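Local coordinates for protein O-methyltransferase (Burkholderia thailandensis, PDB 3MCZ) that probably transfers a methyl group from S-adenosylmethionine to an oxygen of its substrate, and probably works as a dimer, at residues N237-E245 with E265-L276. Numbering follows the deposited sequence.
Sequences NLLDARNFE and EAREVIGHAAGL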
loop_
_atom_site.group_PDB
_atom_site.type_symbol
_atom_site.label_atom_id
_atom_site.label_comp_id
_atom_site.label_asym_id
_atom_site.label_seq_id
_atom_site.Cartn_x
_atom_site.Cartn_y
_atom_site.Cartn_z
ATOM N N ASN A 237 -22.598 -8.333 27.611
ATOM C CA ASN A 237 -22.658 -8.918 26.282
ATOM C C ASN A 237 -23.904 -8.400 25.598
ATOM O O ASN A 237 -25.028 -8.746 25.979
ATOM C CB ASN A 237 -22.714 -10.451 26.345
ATOM C CG ASN A 237 -22.683 -11.109 24.957
ATOM O OD1 ASN A 237 -22.767 -10.450 23.919
ATOM N ND2 ASN A 237 -22.542 -12.423 24.942
ATOM N N LEU A 238 -23.704 -7.582 24.578
ATOM C CA LEU A 238 -24.822 -6.923 23.909
ATOM C C LEU A 238 -25.717 -7.904 23.146
ATOM O O LEU A 238 -26.850 -7.596 22.834
ATOM C CB LEU A 238 -24.311 -5.862 22.951
ATOM C CG LEU A 238 -23.510 -4.674 23.492
ATOM C CD1 LEU A 238 -23.423 -3.666 22.368
ATOM C CD2 LEU A 238 -24.147 -4.083 24.748
ATOM N N LEU A 239 -25.211 -9.094 22.870
ATOM C CA LEU A 239 -26.032 -10.153 22.236
ATOM C C LEU A 239 -26.933 -10.938 23.203
ATOM O O LEU A 239 -27.751 -11.734 22.775
ATOM C CB LEU A 239 -25.116 -11.113 21.470
ATOM C CG LEU A 239 -24.513 -10.459 20.229
ATOM C CD1 LEU A 239 -23.480 -11.374 19.552
ATOM C CD2 LEU A 239 -25.663 -10.122 19.290
ATOM N N ASP A 240 -26.793 -10.717 24.505
ATOM C CA ASP A 240 -27.580 -11.446 25.494
ATOM C C ASP A 240 -28.728 -10.579 25.971
ATOM O O ASP A 240 -28.504 -9.593 26.659
ATOM C CB ASP A 240 -26.681 -11.838 26.665
ATOM C CG ASP A 240 -27.364 -12.753 27.655
ATOM O OD1 ASP A 240 -28.538 -13.151 27.460
ATOM O OD2 ASP A 240 -26.697 -13.091 28.644
ATOM N N ALA A 241 -29.954 -10.937 25.597
ATOM C CA ALA A 241 -31.107 -10.104 25.911
ATOM C C ALA A 241 -31.266 -9.852 27.387
ATOM O O ALA A 241 -31.731 -8.789 27.790
ATOM C CB ALA A 241 -32.385 -10.702 25.354
ATOM N N ARG A 242 -30.900 -10.824 28.217
ATOM C CA ARG A 242 -31.146 -10.693 29.650
ATOM C C ARG A 242 -30.305 -9.587 30.267
ATOM O O ARG A 242 -30.704 -9.002 31.266
ATOM C CB ARG A 242 -30.893 -12.015 30.382
ATOM C CG ARG A 242 -31.853 -13.123 29.998
ATOM C CD ARG A 242 -31.366 -14.458 30.554
ATOM N NE ARG A 242 -30.182 -14.905 29.819
ATOM C CZ ARG A 242 -29.402 -15.934 30.154
ATOM N NH1 ARG A 242 -29.656 -16.670 31.239
ATOM N NH2 ARG A 242 -28.355 -16.229 29.383
ATOM N N ASN A 243 -29.153 -9.305 29.664
ATOM C CA ASN A 243 -28.284 -8.192 30.089
ATOM C C ASN A 243 -28.929 -6.833 30.003
ATOM O O ASN A 243 -28.444 -5.893 30.602
ATOM C CB ASN A 243 -27.001 -8.150 29.249
ATOM C CG ASN A 243 -26.024 -9.247 29.626
ATOM O OD1 ASN A 243 -26.236 -9.986 30.583
ATOM N ND2 ASN A 243 -24.966 -9.367 28.863
ATOM N N PHE A 244 -30.013 -6.720 29.260
ATOM C CA PHE A 244 -30.730 -5.450 29.145
ATOM C C PHE A 244 -31.905 -5.300 30.110
ATOM O O PHE A 244 -32.455 -4.201 30.252
ATOM C CB PHE A 244 -31.211 -5.269 27.714
ATOM C CG PHE A 244 -30.098 -5.128 26.727
ATOM C CD1 PHE A 244 -29.492 -6.238 26.197
ATOM C CD2 PHE A 244 -29.657 -3.879 26.317
ATOM C CE1 PHE A 244 -28.476 -6.116 25.294
ATOM C CE2 PHE A 244 -28.624 -3.755 25.431
ATOM C CZ PHE A 244 -28.036 -4.867 24.904
ATOM N N GLU A 245 -32.290 -6.390 30.786
ATOM C CA GLU A 245 -33.348 -6.323 31.806
ATOM C C GLU A 245 -33.072 -5.236 32.840
ATOM O O GLU A 245 -31.982 -5.157 33.418
ATOM C CB GLU A 245 -33.527 -7.679 32.525
ATOM N N GLU A 265 -27.569 -10.386 14.061
ATOM C CA GLU A 265 -27.073 -9.894 15.329
ATOM C C GLU A 265 -27.321 -8.394 15.479
ATOM O O GLU A 265 -27.775 -7.945 16.530
ATOM C CB GLU A 265 -25.595 -10.208 15.478
ATOM C CG GLU A 265 -25.309 -11.660 15.735
ATOM C CD GLU A 265 -23.807 -11.982 15.595
ATOM O OE1 GLU A 265 -23.059 -11.231 14.923
ATOM O OE2 GLU A 265 -23.373 -12.995 16.145
ATOM N N ALA A 266 -27.035 -7.638 14.427
ATOM C CA ALA A 266 -27.188 -6.192 14.442
ATOM C C ALA A 266 -28.657 -5.805 14.689
ATOM O O ALA A 266 -28.953 -4.873 15.450
ATOM C CB ALA A 266 -26.640 -5.590 13.119
ATOM N N ARG A 267 -29.590 -6.552 14.092
ATOM C CA ARG A 267 -31.030 -6.283 14.327
ATOM C C ARG A 267 -31.384 -6.519 15.793
ATOM O O ARG A 267 -32.088 -5.737 16.377
ATOM C CB ARG A 267 -31.911 -7.126 13.397
ATOM C CG ARG A 267 -33.402 -6.932 13.599
ATOM C CD ARG A 267 -34.210 -7.851 12.701
ATOM N NE ARG A 267 -34.222 -7.394 11.315
ATOM C CZ ARG A 267 -34.999 -6.408 10.854
ATOM N NH1 ARG A 267 -35.797 -5.723 11.665
ATOM N NH2 ARG A 267 -34.933 -6.067 9.576
ATOM N N GLU A 268 -30.854 -7.582 16.406
ATOM C CA GLU A 268 -31.108 -7.837 17.812
ATOM C C GLU A 268 -30.524 -6.788 18.745
ATOM O O GLU A 268 -31.172 -6.425 19.727
ATOM C CB GLU A 268 -30.579 -9.217 18.201
ATOM C CG GLU A 268 -31.435 -10.308 17.571
ATOM C CD GLU A 268 -30.809 -11.683 17.615
ATOM O OE1 GLU A 268 -29.568 -11.806 17.785
ATOM O OE2 GLU A 268 -31.582 -12.648 17.425
ATOM N N VAL A 269 -29.321 -6.311 18.438
ATOM C CA VAL A 269 -28.637 -5.298 19.253
ATOM C C VAL A 269 -29.398 -3.983 19.200
ATOM O O VAL A 269 -29.544 -3.322 20.201
ATOM C CB VAL A 269 -27.220 -5.075 18.782
ATOM C CG1 VAL A 269 -26.583 -3.803 19.448
ATOM C CG2 VAL A 269 -26.383 -6.327 19.115
ATOM N N ILE A 270 -29.852 -3.613 18.016
ATOM C CA ILE A 270 -30.608 -2.376 17.825
ATOM C C ILE A 270 -31.904 -2.455 18.620
ATOM O O ILE A 270 -32.261 -1.518 19.324
ATOM C CB ILE A 270 -30.890 -2.102 16.344
ATOM C CG1 ILE A 270 -29.595 -1.765 15.617
ATOM C CG2 ILE A 270 -31.878 -0.940 16.190
ATOM C CD1 ILE A 270 -29.705 -1.834 14.105
ATOM N N GLY A 271 -32.611 -3.581 18.531
ATOM C CA GLY A 271 -33.804 -3.764 19.336
ATOM C C GLY A 271 -33.619 -3.659 20.847
ATOM O O GLY A 271 -34.414 -3.026 21.544
ATOM N N HIS A 272 -32.577 -4.300 21.351
ATOM C CA HIS A 272 -32.280 -4.259 22.767
ATOM C C HIS A 272 -31.946 -2.822 23.180
ATOM O O HIS A 272 -32.387 -2.351 24.239
ATOM C CB HIS A 272 -31.081 -5.138 23.073
ATOM C CG HIS A 272 -31.327 -6.600 22.864
ATOM N ND1 HIS A 272 -30.315 -7.485 22.563
ATOM C CD2 HIS A 272 -32.463 -7.326 22.906
ATOM C CE1 HIS A 272 -30.820 -8.699 22.423
ATOM N NE2 HIS A 272 -32.125 -8.624 22.608
ATOM N N ALA A 273 -31.154 -2.159 22.353
ATOM C CA ALA A 273 -30.739 -0.785 22.604
ATOM C C ALA A 273 -31.940 0.127 22.688
ATOM O O ALA A 273 -32.052 0.955 23.607
ATOM C CB ALA A 273 -29.787 -0.277 21.513
ATOM N N ALA A 274 -32.823 -0.029 21.716
ATOM C CA ALA A 274 -34.020 0.785 21.639
ATOM C C ALA A 274 -34.863 0.552 22.909
ATOM O O ALA A 274 -35.413 1.493 23.452
ATOM C CB ALA A 274 -34.804 0.447 20.403
ATOM N N GLY A 275 -34.938 -0.692 23.378
ATOM C CA GLY A 275 -35.702 -1.003 24.587
ATOM C C GLY A 275 -35.192 -0.261 25.831
ATOM O O GLY A 275 -35.941 -0.039 26.788
ATOM N N LEU A 276 -33.921 0.149 25.821
ATOM C CA LEU A 276 -33.367 0.902 26.963
ATOM C C LEU A 276 -33.788 2.380 26.983
ATOM O O LEU A 276 -33.637 3.040 28.018
ATOM C CB LEU A 276 -31.849 0.834 26.975
ATOM C CG LEU A 276 -31.106 -0.488 27.204
ATOM C CD1 LEU A 276 -29.658 -0.223 26.947
ATOM C CD2 LEU A 276 -31.340 -0.917 28.628
#
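F244 lays one face of its ring on H272, whose CB sits over the ring centre, 3.4 Å from the centroid and 5° off the normal. Beyond that methylene, the imidazole turns obliquely to the phenyl ring, the two planes meeting at 35°. A chi1 of -67° sets CG of H272 beside its backbone N and carries the imidazole to the loop, where ND1 donates a weak hydrogen bond to L238 O, 3.5 Å long. The CA of A241 lies over one face of the imidazole, toward its rim, while A241 CB comes within 3.5 Å of H272 NE2. At the rim of the phenyl ring, L276 brings CD1 to within 3.7 Å of F244 CD2. In this Rossmann-like methyltransferase domain, the loop after strand 231-235 thus packs on helix 263-275, which follows strand 251-255; L186 of strand 182-186 touches L238 and F244 as well as A273 and L276. An Asx turn, in which L239 N donates to N237 OD1, shapes the start of the loop. Farther toward the start of the helix, CD2 of L239 settles between E265 CB (3.8 Å) and V269 CG2 (3.9 Å), while CD1 lies 3.8 Å from E265 OE2; E265 OE1 is hydrogen-bonded to H313.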